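Long-range contacts in PHOX (Pseudomonas fluorescens, PDB 4A9V), which hydrolyses phosphate monoesters as an alkaline phosphatase of the PhoX family, a beta-propeller enzyme whose cofactor combines an oxo-bridged pair of irons with calcium ions: residues Arg269-Asn274 with His370-Ala375; Gly295-Lys300 with Val378-Met383; Ala452-Val457 with Ala504-Asn509; Asn473-Pro478 with Ile491-Asp496. All blocks are in the same frame, centred on the assembly; numbering follows the deposited sequence. Where two conformers were deposited one is given.

Contact 1: Arg269-Asn274 with His370-Ala375; sequences RFKHEN and HARLAA. With CA (calcium ion), chain Q; FEO (mu-oxo-diiron), chain S.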
loop_
_atom_site.group_PDB
_atom_site.type_symbol
_atom_site.label_atom_id
_atom_site.label_comp_id
_atom_site.label_asym_id
_atom_site.label_seq_id
_atom_site.Cartn_x
_atom_site.Cartn_y
_atom_site.Cartn_z
ATOM N N ARG A 269 8.292 12.751 1.702
ATOM C CA ARG A 269 8.894 11.753 0.825
ATOM C C ARG A 269 9.475 10.618 1.657
ATOM O O ARG A 269 10.290 10.850 2.555
ATOM C CB ARG A 269 9.998 12.394 -0.026
ATOM C CG ARG A 269 10.782 11.398 -0.860
ATOM C CD ARG A 269 11.651 12.122 -1.867
ATOM N NE ARG A 269 12.663 11.254 -2.458
ATOM C CZ ARG A 269 13.856 11.012 -1.928
ATOM N NH1 ARG A 269 14.203 11.541 -0.765
ATOM N NH2 ARG A 269 14.681 10.178 -2.537
ATOM N N PHE A 270 9.032 9.400 1.367
ATOM C CA PHE A 270 9.475 8.179 2.030
ATOM C C PHE A 270 8.822 7.015 1.276
ATOM O O PHE A 270 8.301 7.217 0.177
ATOM C CB PHE A 270 9.198 8.181 3.564
ATOM C CG PHE A 270 7.785 8.556 3.964
ATOM C CD1 PHE A 270 6.806 7.583 4.107
ATOM C CD2 PHE A 270 7.508 9.835 4.426
ATOM C CE1 PHE A 270 5.559 7.899 4.611
ATOM C CE2 PHE A 270 6.267 10.156 4.930
ATOM C CZ PHE A 270 5.302 9.184 5.052
ATOM N N LYS A 271 8.974 5.794 1.775
ATOM C CA LYS A 271 8.469 4.629 1.063
ATOM C C LYS A 271 7.022 4.360 1.499
ATOM O O LYS A 271 6.744 3.549 2.383
ATOM C CB LYS A 271 9.411 3.439 1.252
ATOM C CG LYS A 271 10.784 3.756 0.703
ATOM C CD LYS A 271 11.756 2.594 0.697
ATOM C CE LYS A 271 13.135 3.096 0.300
ATOM N NZ LYS A 271 14.171 2.032 0.339
ATOM N N HIS A 272 6.124 5.177 0.954
ATOM C CA HIS A 272 4.732 5.215 1.393
ATOM C C HIS A 272 4.028 3.913 1.113
ATOM O O HIS A 272 3.971 3.481 -0.038
ATOM C CB HIS A 272 3.988 6.307 0.634
ATOM C CG HIS A 272 4.385 7.706 1.008
ATOM N ND1 HIS A 272 3.772 8.382 2.006
ATOM C CD2 HIS A 272 5.301 8.578 0.446
ATOM C CE1 HIS A 272 4.283 9.618 2.084
ATOM N NE2 HIS A 272 5.217 9.741 1.138
ATOM N N GLU A 273 3.346 3.367 2.119
ATOM C CA GLU A 273 2.482 2.205 1.919
ATOM C C GLU A 273 1.072 2.654 1.530
ATOM O O GLU A 273 0.674 2.521 0.376
ATOM C CB GLU A 273 2.448 1.318 3.152
ATOM C CG GLU A 273 1.639 0.049 2.925
ATOM C CD GLU A 273 2.470 -1.135 2.474
ATOM O OE1 GLU A 273 3.718 -1.067 2.615
ATOM O OE2 GLU A 273 1.862 -2.138 2.018
ATOM N N ASN A 274 0.303 3.175 2.487
ATOM C CA ASN A 274 -1.031 3.704 2.190
ATOM C C ASN A 274 -1.246 5.061 2.848
ATOM O O ASN A 274 -0.337 5.652 3.426
ATOM C CB ASN A 274 -2.163 2.684 2.493
ATOM C CG ASN A 274 -2.721 2.787 3.904
ATOM O OD1 ASN A 274 -2.003 3.083 4.861
ATOM N ND2 ASN A 274 -3.985 2.404 4.060
ATOM N N HIS A 370 13.477 15.117 2.542
ATOM C CA HIS A 370 14.265 14.279 3.438
ATOM C C HIS A 370 13.546 14.049 4.742
ATOM O O HIS A 370 14.151 14.034 5.816
ATOM C CB HIS A 370 15.629 14.916 3.668
ATOM C CG HIS A 370 16.449 15.007 2.416
ATOM N ND1 HIS A 370 17.408 15.934 2.233
ATOM C CD2 HIS A 370 16.449 14.211 1.276
ATOM C CE1 HIS A 370 17.981 15.749 1.029
ATOM N NE2 HIS A 370 17.386 14.700 0.442
ATOM N N ALA A 371 12.265 13.709 4.649
ATOM C CA ALA A 371 11.436 13.525 5.831
ATOM C C ALA A 371 12.003 12.472 6.783
ATOM O O ALA A 371 11.892 12.623 7.995
ATOM C CB ALA A 371 10.022 13.175 5.425
ATOM N N ARG A 372 12.596 11.401 6.253
ATOM C CA ARG A 372 13.169 10.375 7.118
ATOM C C ARG A 372 14.220 10.987 8.041
ATOM O O ARG A 372 14.317 10.623 9.214
ATOM C CB ARG A 372 13.815 9.267 6.285
ATOM C CG ARG A 372 12.836 8.296 5.649
ATOM C CD ARG A 372 13.569 7.155 4.964
ATOM N NE ARG A 372 12.656 6.097 4.581
ATOM C CZ ARG A 372 13.032 4.931 4.081
ATOM N NH1 ARG A 372 14.308 4.691 3.793
ATOM N NH2 ARG A 372 12.127 3.987 3.906
ATOM N N LEU A 373 15.094 11.811 7.474
ATOM C CA LEU A 373 16.172 12.424 8.235
ATOM C C LEU A 373 15.619 13.389 9.270
ATOM O O LEU A 373 16.120 13.465 10.382
ATOM C CB LEU A 373 17.144 13.150 7.305
ATOM C CG LEU A 373 17.992 12.220 6.443
ATOM C CD1 LEU A 373 18.889 13.043 5.531
ATOM C CD2 LEU A 373 18.838 11.297 7.305
ATOM N N ALA A 374 14.601 14.155 8.896
ATOM C CA ALA A 374 14.000 15.103 9.826
ATOM C C ALA A 374 13.341 14.359 10.992
ATOM O O ALA A 374 13.450 14.768 12.151
ATOM C CB ALA A 374 12.988 15.983 9.104
ATOM N N ALA A 375 12.673 13.249 10.690
ATOM C CA ALA A 375 12.012 12.460 11.716
ATOM C C ALA A 375 13.024 11.839 12.692
ATOM O O ALA A 375 12.757 11.722 13.886
ATOM C CB ALA A 375 11.153 11.386 11.068
HETATM CA CA CA Q . 2.053 -4.247 1.091
HETATM FE FE1 FEO S . 4.185 -2.569 -1.367
HETATM FE FE2 FEO S . 5.010 -2.482 2.005
HETATM O O FEO S . 4.219 -3.297 0.444
HETATM O O HOH W 1 2.680 -4.089 -1.668
HETATM O O HOH W 2 0.332 -2.998 -0.248
HETATM O O HOH W 3 0.456 -5.926 0.180
HETATM O O HOH W 4 3.744 -6.100 0.308
HETATM O O HOH W 5 5.751 -4.197 -1.589
#
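Arg269, Phe270 and Lys271 meet the first turn of helix 371-377 in a buried side-chain contact, with no hydrogen bond between the two segments; it lies in the loop that carries Glu273 to the metal cofactor. Arg372 does most of the reaching. Extended from CG to NE, the chain of Arg372 crosses that of Lys271 obliquely, with Arg372 NH2 3.5 Å from Lys271 CG. The cationic ends also come close, Lys271 NZ being 4.4 Å from Arg372 NH1, but acids settle the balance: Glu293 forms salt bridges with both residues and Asp291 with Arg372 NE, while Tyr216 is the strongest polar partner of Lys271. A leucine in place of Arg372 would probably leave Asp291 without its cationic mate and uncover the Lys271 chain. The small methyl of Ala371 points toward the loop, Ala371 CB lying 3.7 Å from Arg269 O and at the edge of the Phe270 ring. Arg269 is extended as far as NE, with CG anti to the backbone N (chi1 174°), which brings Arg269 NH1 to the edge of the His370 ring, 4.0 Å from His370 CD2, with the two planes 66° apart; NH1 is hydrogen-bonded to Ile369 O. Further along, the Glu273 carboxylate bridges two metals of the site, OE1 binding iron FE2 at 2.0 Å and OE2 the calcium at 2.3 Å. Among the neighbouring elements, helix 211-216 packs against His370, strand 296-303 meets Arg372 and Ala375 through Tyr299, and strand 178-183 touches Glu273 through Cys179.

Contact 2: Gly295-Lys300 with Val378-Met383; sequences GEFIYK and VGATRM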
loop_
_atom_site.group_PDB
_atom_site.type_symbol
_atom_site.label_atom_id
_atom_site.label_comp_id
_atom_site.label_asym_id
_atom_site.label_seq_id
_atom_site.Cartn_x
_atom_site.Cartn_y
_atom_site.Cartn_z
ATOM N N GLY A 295 12.659 -0.462 10.782
ATOM C CA GLY A 295 13.173 0.617 11.601
ATOM C C GLY A 295 12.786 2.023 11.172
ATOM O O GLY A 295 13.335 2.988 11.704
ATOM N N GLU A 296 11.810 2.153 10.269
ATOM C CA GLU A 296 11.318 3.475 9.868
ATOM C C GLU A 296 9.988 3.795 10.574
ATOM O O GLU A 296 9.631 3.147 11.567
ATOM C CB GLU A 296 11.226 3.585 8.343
ATOM C CG GLU A 296 12.583 3.567 7.650
ATOM C CD GLU A 296 13.453 4.802 7.864
ATOM O OE1 GLU A 296 13.017 5.819 8.444
ATOM O OE2 GLU A 296 14.594 4.777 7.359
ATOM N N PHE A 297 9.350 4.898 10.185
ATOM C CA PHE A 297 8.413 5.587 11.058
ATOM C C PHE A 297 6.968 5.602 10.544
ATOM O O PHE A 297 6.671 5.249 9.393
ATOM C CB PHE A 297 8.876 7.023 11.295
ATOM C CG PHE A 297 10.322 7.136 11.711
ATOM C CD1 PHE A 297 10.814 6.377 12.759
ATOM C CD2 PHE A 297 11.177 8.038 11.086
ATOM C CE1 PHE A 297 12.115 6.537 13.196
ATOM C CE2 PHE A 297 12.497 8.166 11.493
ATOM C CZ PHE A 297 12.968 7.400 12.540
ATOM N N ILE A 298 6.075 6.049 11.427
ATOM C CA ILE A 298 4.673 6.329 11.116
ATOM C C ILE A 298 4.444 7.838 11.182
ATOM O O ILE A 298 4.881 8.505 12.119
ATOM C CB ILE A 298 3.746 5.606 12.116
ATOM C CG1 ILE A 298 3.897 4.089 11.970
ATOM C CG2 ILE A 298 2.296 6.031 11.912
ATOM C CD1 ILE A 298 3.292 3.292 13.104
ATOM N N TYR A 299 3.743 8.353 10.175
ATOM C CA TYR A 299 3.549 9.787 9.960
ATOM C C TYR A 299 2.058 10.152 9.946
ATOM O O TYR A 299 1.183 9.298 9.782
ATOM C CB TYR A 299 4.188 10.230 8.636
ATOM C CG TYR A 299 5.683 10.030 8.559
ATOM C CD1 TYR A 299 6.227 8.780 8.270
ATOM C CD2 TYR A 299 6.555 11.105 8.677
ATOM C CE1 TYR A 299 7.597 8.604 8.162
ATOM C CE2 TYR A 299 7.922 10.941 8.539
ATOM C CZ TYR A 299 8.437 9.694 8.292
ATOM O OH TYR A 299 9.801 9.569 8.161
ATOM N N LYS A 300 1.781 11.447 10.060
ATOM C CA LYS A 300 0.419 11.980 10.076
ATOM C C LYS A 300 0.457 13.386 9.486
ATOM O O LYS A 300 1.177 14.245 9.980
ATOM C CB LYS A 300 -0.096 12.030 11.514
ATOM C CG LYS A 300 -1.450 12.677 11.712
ATOM C CD LYS A 300 -1.646 12.949 13.199
ATOM C CE LYS A 300 -3.015 13.513 13.538
ATOM N NZ LYS A 300 -3.088 13.853 14.986
ATOM N N VAL A 378 14.038 14.509 15.298
ATOM C CA VAL A 378 13.071 14.788 16.358
ATOM C C VAL A 378 12.768 13.575 17.234
ATOM O O VAL A 378 11.987 13.671 18.170
ATOM C CB VAL A 378 11.744 15.369 15.818
ATOM C CG1 VAL A 378 12.011 16.545 14.898
ATOM C CG2 VAL A 378 10.909 14.301 15.125
ATOM N N GLY A 379 13.426 12.451 16.964
ATOM C CA GLY A 379 13.333 11.279 17.835
ATOM C C GLY A 379 12.065 10.459 17.650
ATOM O O GLY A 379 11.521 9.917 18.614
ATOM N N ALA A 380 11.668 10.257 16.399
ATOM C CA ALA A 380 10.610 9.303 16.091
ATOM C C ALA A 380 11.008 7.892 16.537
ATOM O O ALA A 380 12.194 7.546 16.568
ATOM C CB ALA A 380 10.319 9.338 14.599
ATOM N N THR A 381 10.012 7.065 16.837
ATOM C CA THR A 381 10.261 5.681 17.226
ATOM C C THR A 381 10.396 4.783 16.000
ATOM O O THR A 381 9.491 4.717 15.164
ATOM C CB THR A 381 9.114 5.138 18.094
ATOM O OG1 THR A 381 8.920 5.989 19.231
ATOM C CG2 THR A 381 9.383 3.704 18.535
ATOM N N ARG A 382 11.512 4.069 15.917
ATOM C CA ARG A 382 11.740 3.121 14.829
ATOM C C ARG A 382 10.808 1.922 14.949
ATOM O O ARG A 382 10.683 1.338 16.025
ATOM C CB ARG A 382 13.196 2.661 14.869
ATOM C CG ARG A 382 14.190 3.801 14.683
ATOM C CD ARG A 382 15.614 3.287 14.597
ATOM N NE ARG A 382 15.856 2.647 13.311
ATOM C CZ ARG A 382 17.033 2.171 12.931
ATOM N NH1 ARG A 382 18.003 2.060 13.822
ATOM N NH2 ARG A 382 17.224 1.744 11.687
ATOM N N MET A 383 10.134 1.577 13.851
ATOM C CA MET A 383 9.038 0.610 13.876
ATOM C C MET A 383 9.341 -0.638 13.044
ATOM O O MET A 383 10.130 -0.607 12.093
ATOM C CB MET A 383 7.749 1.258 13.365
ATOM C CG MET A 383 7.324 2.502 14.137
ATOM S SD MET A 383 7.040 2.254 15.899
ATOM C CE MET A 383 5.504 1.340 15.866
HETATM O O HOH W 6 15.604 2.141 9.415
HETATM O O HOH W 7 7.221 6.294 14.247
#
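Phe297 holds CG anti to its carbonyl carbon (chi1 -50°), which sets one ring face squarely beneath Ala380, and a bend in Arg382 (chi3 74°) turns NE back onto Gly295 O. The methyl makes a CH-pi contact, Ala380 CB lying 3.5 Å from the centroid of the Phe297 ring, while Thr381 O approaches the ring edge in its plane, 3.2 Å from Phe297 CD1. Alanine suits this place because a compact methyl can sit over the centre of the ring. Arg382 NE donates to a lone pair of Gly295 O over 3.0 Å, with that oxygen in the guanidinium plane, and Arg382 NH2 donates to a water. Gly295 has positive phi, and any CB there would collide with Arg382 NH2. Two backbone bonds complete the join: Gly295 N to Met383 O (2.9 Å) and Met383 N to Glu296 O (2.8 Å). Deeper in, Ile298 and Met383 cross at about a right angle, with Ile298 CD1 4.0 Å from Met383 CE; both also pack on Leu430. The whole is a loop that leaves helix 371-377 through a Schellman motif at Gly379 and then crosses the start of strand 296-303, within the antiparallel sheet framework of the beta-propeller.

Contact 3: Ala452-Val457 with Ala504-Asn509; sequences AGNPSV and AGMGNN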
loop_
_atom_site.group_PDB
_atom_site.type_symbol
_atom_site.label_atom_id
_atom_site.label_comp_id
_atom_site.label_asym_id
_atom_site.label_seq_id
_atom_site.Cartn_x
_atom_site.Cartn_y
_atom_site.Cartn_z
ATOM N N ALA A 452 1.053 -11.525 16.011
ATOM C CA ALA A 452 1.007 -12.761 15.251
ATOM C C ALA A 452 2.076 -13.722 15.748
ATOM O O ALA A 452 3.111 -13.312 16.271
ATOM C CB ALA A 452 1.177 -12.478 13.767
ATOM N N GLY A 453 1.817 -15.010 15.582
ATOM C CA GLY A 453 2.770 -16.023 15.987
ATOM C C GLY A 453 2.315 -17.400 15.569
ATOM O O GLY A 453 1.292 -17.561 14.902
ATOM N N ASN A 454 3.092 -18.398 15.967
ATOM C CA ASN A 454 2.774 -19.778 15.649
ATOM C C ASN A 454 2.714 -20.601 16.928
ATOM O O ASN A 454 3.733 -21.094 17.404
ATOM C CB ASN A 454 3.814 -20.377 14.698
ATOM C CG ASN A 454 3.369 -21.710 14.128
ATOM O OD1 ASN A 454 2.718 -22.503 14.819
ATOM N ND2 ASN A 454 3.656 -21.936 12.852
ATOM N N PRO A 455 1.524 -20.708 17.526
ATOM C CA PRO A 455 1.390 -21.423 18.793
ATOM C C PRO A 455 1.453 -22.941 18.640
ATOM O O PRO A 455 1.541 -23.643 19.641
ATOM C CB PRO A 455 0.010 -20.994 19.300
ATOM C CG PRO A 455 -0.736 -20.578 18.079
ATOM C CD PRO A 455 0.295 -19.975 17.172
ATOM N N SER A 456 1.495 -23.437 17.408
ATOM C CA SER A 456 1.739 -24.859 17.174
ATOM C C SER A 456 3.222 -25.200 17.319
ATOM O O SER A 456 3.578 -26.224 17.901
ATOM C CB SER A 456 1.239 -25.266 15.789
ATOM O OG SER A 456 -0.173 -25.315 15.760
ATOM N N VAL A 457 4.075 -24.292 16.862
ATOM C CA VAL A 457 5.511 -24.526 16.810
ATOM C C VAL A 457 6.198 -23.931 18.042
ATOM O O VAL A 457 7.189 -24.474 18.527
ATOM C CB VAL A 457 6.101 -23.914 15.527
ATOM C CG1 VAL A 457 7.616 -24.016 15.531
ATOM C CG2 VAL A 457 5.510 -24.584 14.292
ATOM N N ALA A 504 4.948 -23.462 9.820
ATOM C CA ALA A 504 4.234 -24.729 9.662
ATOM C C ALA A 504 2.779 -24.555 10.072
ATOM O O ALA A 504 2.492 -24.135 11.193
ATOM C CB ALA A 504 4.896 -25.823 10.488
ATOM N N GLY A 505 1.869 -24.913 9.171
ATOM C CA GLY A 505 0.444 -24.831 9.448
ATOM C C GLY A 505 -0.234 -23.562 8.962
ATOM O O GLY A 505 -1.451 -23.436 9.065
ATOM N N MET A 506 0.542 -22.603 8.467
ATOM C CA MET A 506 -0.034 -21.330 8.035
ATOM C C MET A 506 -0.474 -21.314 6.573
ATOM O O MET A 506 -1.285 -20.481 6.177
ATOM C CB MET A 506 0.944 -20.197 8.304
ATOM C CG MET A 506 1.098 -19.942 9.788
ATOM S SD MET A 506 2.369 -18.722 10.154
ATOM C CE MET A 506 2.046 -18.465 11.897
ATOM N N GLY A 507 0.099 -22.191 5.755
ATOM C CA GLY A 507 -0.294 -22.281 4.352
ATOM C C GLY A 507 0.003 -21.035 3.533
ATOM O O GLY A 507 0.907 -20.258 3.847
ATOM N N ASN A 508 -0.800 -20.841 2.492
ATOM C CA ASN A 508 -0.652 -19.732 1.558
ATOM C C ASN A 508 -1.089 -18.421 2.211
ATOM O O ASN A 508 -1.780 -18.426 3.239
ATOM C CB ASN A 508 -1.508 -19.990 0.315
ATOM C CG ASN A 508 -0.957 -21.086 -0.580
ATOM O OD1 ASN A 508 0.113 -21.648 -0.342
ATOM N ND2 ASN A 508 -1.700 -21.387 -1.636
ATOM N N ASN A 509 -0.801 -17.311 1.542
ATOM C CA ASN A 509 -1.298 -16.026 2.003
ATOM C C ASN A 509 -2.814 -15.957 1.939
ATOM O O ASN A 509 -3.473 -16.756 1.266
ATOM C CB ASN A 509 -0.646 -14.893 1.212
ATOM C CG ASN A 509 0.721 -14.553 1.745
ATOM O OD1 ASN A 509 0.877 -14.332 2.947
ATOM N ND2 ASN A 509 1.727 -14.549 0.877
#
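Asn454 heads an Asx motif within 452-457 and, with the other end of its amide, ties that loop to Ala504, while Met506 packs beside it. Asn454 CG stands anti to the backbone N (chi1 -168°), a torsion that points the amide toward Ala504. Asn454 OD1 accepts from Val457 N at 3.0 Å, the donor lying above the carbonyl plane, with a weaker bond from Ser456 N. Asn454 ND2 gives a nearly straight bond (165°) to Ala504 O at 3.0 Å; that oxygen lies close to the amide plane, and ND2 also bonds to Asp502 O, its strongest partner. With a leucine at Asn454, of similar size but lacking the amide, Ala504 O would probably lose this donor and the turn at 455-457 the acceptor that gathers its N-H groups. In the propeller both loops lead to one antiparallel sheet: residues 504-509 run directly into strand 510-514, while residues 452-457 lie in the long loop before strand 478-483. Met506, extended beyond CG, suits the bridging role through its long unbranched chain: Met506 CE comes 3.2 Å from Gly453 O and packs 3.8 Å from Asn454 CB. Nearer the surface, Val457 CG2 touches Ala504 CB at 4.0 Å.

Contact 4: Asn473-Pro478 with Ile491-Asp496; sequences NMFNSP and ILTDGD. With CA (calcium ion), chain R; LI (lithium ion), chain G.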
loop_
_atom_site.group_PDB
_atom_site.type_symbol
_atom_site.label_atom_id
_atom_site.label_comp_id
_atom_site.label_asym_id
_atom_site.label_seq_id
_atom_site.Cartn_x
_atom_site.Cartn_y
_atom_site.Cartn_z
ATOM N N ASN A 473 -6.243 -20.404 13.558
ATOM C CA ASN A 473 -6.381 -19.155 12.802
ATOM C C ASN A 473 -5.065 -18.465 12.462
ATOM O O ASN A 473 -5.066 -17.383 11.878
ATOM C CB ASN A 473 -7.306 -18.167 13.523
ATOM C CG ASN A 473 -6.650 -17.511 14.725
ATOM O OD1 ASN A 473 -5.504 -17.800 15.048
ATOM N ND2 ASN A 473 -7.401 -16.671 15.429
ATOM N N MET A 474 -3.945 -19.106 12.764
ATOM C CA MET A 474 -2.673 -18.404 12.739
ATOM C C MET A 474 -2.238 -18.010 11.328
ATOM O O MET A 474 -2.510 -18.695 10.337
ATOM C CB MET A 474 -1.589 -19.223 13.432
ATOM C CG MET A 474 -1.412 -20.612 12.867
ATOM S SD MET A 474 -0.098 -21.472 13.738
ATOM C CE MET A 474 -0.082 -23.010 12.823
ATOM N N PHE A 475 -1.482 -16.917 11.275
ATOM C CA PHE A 475 -1.031 -16.299 10.033
ATOM C C PHE A 475 0.270 -15.545 10.312
ATOM O O PHE A 475 0.667 -15.382 11.466
ATOM C CB PHE A 475 -2.101 -15.335 9.506
ATOM C CG PHE A 475 -2.431 -14.213 10.454
ATOM C CD1 PHE A 475 -3.387 -14.381 11.454
ATOM C CD2 PHE A 475 -1.761 -12.997 10.371
ATOM C CE1 PHE A 475 -3.671 -13.350 12.333
ATOM C CE2 PHE A 475 -2.033 -11.975 11.268
ATOM C CZ PHE A 475 -2.980 -12.156 12.258
ATOM N N ASN A 476 0.929 -15.070 9.268
ATOM C CA ASN A 476 2.109 -14.239 9.473
ATOM C C ASN A 476 2.144 -13.065 8.516
ATOM O O ASN A 476 1.561 -13.116 7.425
ATOM C CB ASN A 476 3.403 -15.065 9.392
ATOM C CG ASN A 476 3.813 -15.386 7.971
ATOM O OD1 ASN A 476 4.652 -14.700 7.382
ATOM N ND2 ASN A 476 3.264 -16.477 7.428
ATOM N N SER A 477 2.803 -11.996 8.955
ATOM C CA SER A 477 3.068 -10.820 8.137
ATOM C C SER A 477 1.775 -10.171 7.635
ATOM O O SER A 477 1.590 -9.963 6.434
ATOM C CB SER A 477 3.978 -11.180 6.966
ATOM O OG SER A 477 5.186 -11.770 7.419
ATOM N N PRO A 478 0.908 -9.752 8.563
ATOM C CA PRO A 478 -0.217 -8.922 8.146
ATOM C C PRO A 478 0.295 -7.652 7.464
ATOM O O PRO A 478 1.345 -7.121 7.826
ATOM C CB PRO A 478 -0.916 -8.599 9.468
ATOM C CG PRO A 478 0.193 -8.611 10.472
ATOM C CD PRO A 478 1.120 -9.711 10.021
ATOM N N ILE A 491 -8.043 -8.301 7.404
ATOM C CA ILE A 491 -6.590 -8.375 7.537
ATOM C C ILE A 491 -6.039 -9.231 6.397
ATOM O O ILE A 491 -6.491 -10.360 6.197
ATOM C CB ILE A 491 -6.193 -9.056 8.866
ATOM C CG1 ILE A 491 -6.728 -8.279 10.070
ATOM C CG2 ILE A 491 -4.685 -9.219 8.946
ATOM C CD1 ILE A 491 -6.714 -9.065 11.368
ATOM N N LEU A 492 -5.123 -8.674 5.613
ATOM C CA LEU A 492 -4.608 -9.332 4.417
ATOM C C LEU A 492 -3.131 -9.628 4.657
ATOM O O LEU A 492 -2.440 -8.818 5.265
ATOM C CB LEU A 492 -4.778 -8.402 3.208
ATOM C CG LEU A 492 -6.213 -8.156 2.725
ATOM C CD1 LEU A 492 -7.081 -7.357 3.689
ATOM C CD2 LEU A 492 -6.185 -7.461 1.380
ATOM N N THR A 493 -2.637 -10.769 4.185
ATOM C CA THR A 493 -1.264 -11.150 4.494
ATOM C C THR A 493 -0.319 -11.186 3.301
ATOM O O THR A 493 -0.696 -11.520 2.172
ATOM C CB THR A 493 -1.153 -12.475 5.283
ATOM O OG1 THR A 493 -1.353 -13.613 4.429
ATOM C CG2 THR A 493 -2.142 -12.525 6.409
ATOM N N ASP A 494 0.935 -10.854 3.595
ATOM C CA ASP A 494 2.055 -10.944 2.669
ATOM C C ASP A 494 3.246 -11.550 3.403
ATOM O O ASP A 494 4.193 -10.858 3.778
ATOM C CB ASP A 494 2.424 -9.559 2.142
ATOM C CG ASP A 494 3.727 -9.568 1.379
ATOM O OD1 ASP A 494 4.018 -10.609 0.753
ATOM O OD2 ASP A 494 4.485 -8.570 1.457
ATOM N N GLY A 495 3.123 -12.831 3.710
ATOM C CA GLY A 495 4.091 -13.503 4.543
ATOM C C GLY A 495 4.730 -14.688 3.867
ATOM O O GLY A 495 4.565 -14.921 2.670
ATOM N N ASP A 496 5.475 -15.431 4.666
ATOM C CA ASP A 496 6.134 -16.646 4.239
ATOM C C ASP A 496 5.091 -17.746 4.021
ATOM O O ASP A 496 4.228 -17.962 4.868
ATOM C CB ASP A 496 7.149 -17.057 5.307
ATOM C CG ASP A 496 7.993 -18.232 4.887
ATOM O OD1 ASP A 496 7.405 -19.297 4.613
ATOM O OD2 ASP A 496 9.236 -18.114 4.932
HETATM CA CA CA R . 4.360 -6.546 2.776
HETATM LI LI LI G . 5.569 -9.655 -0.851
HETATM O O HOH W 8 -0.211 -15.676 6.624
HETATM O O HOH W 9 6.018 -7.826 -0.660
HETATM O O HOH W 10 6.590 -11.062 0.148
HETATM O O HOH W 11 5.089 -12.128 -1.399
HETATM O O HOH W 4 3.744 -6.100 0.308
HETATM O O HOH W 12 6.189 -5.994 1.331
#
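Asn476 faces the backbone of Asp496 with its whole amide, making a two-bond pairing much like that between two strands. With CG between the backbone N and the carbonyl carbon (chi1 78°), Asn476 OD1 accepts from Asp496 N at 2.9 Å on an in-plane lone pair, and Asn476 ND2 returns a bond to a lone pair of Asp496 O at 3.1 Å. Asn476 OD1 is gripped a second time by Ser477 OG (3.0 Å), which approaches tilted from the carbonyl plane and helps to fix the amide's rotation. Glycine suits position 495 because a CB would run into Asn476 OD1. Beside this pairing, Asp494 N gives an almost linear bond (176°) to Ser477 O, 3.0 Å away. The apolar half lies toward the strand: the Phe475 ring slants past Thr493, Phe475 CD2 being 4.0 Å from Thr493 CG2, and Pro478 CB packs 3.9 Å from Ile491 CG2. On the metal side, Asp494 spreads its carboxylate over two ions, OD2 binding calcium at 2.4 Å and OD1 lithium, also at 2.4 Å. Asp479 and Glu387 share that calcium, and Glu532 the lithium. Pro478 and Thr493 form an antiparallel non-hydrogen-bonded pair where strands 478-483 and 489-493 run side by side, and strand 510-514 follows next, its Leu512 packing on Phe475 and its Ala514 on Ile491.

All four contacts are largely buried, but contact 3 reaches nearest the surface and lies away from the metals. Contacts 1 and 4 each deliver one carboxylate to the cofactor and share a water that binds both calcium ions. Helix 371-377 leads from contact 1 to the loop of contact 2, where Ala375 packs on Phe297 and Phe270 on Tyr299. Contacts 3 and 4 both serve the sheet of strands 478-483, 489-493 and 510-514, and contact 4 is nested within the loop closed by contact 3. Chemically, contact 1 relies on charged chains balanced by outside acids, contact 2 on backbone bonds and an aromatic face, and contacts 3 and 4 on asparagine amides gripping backbone.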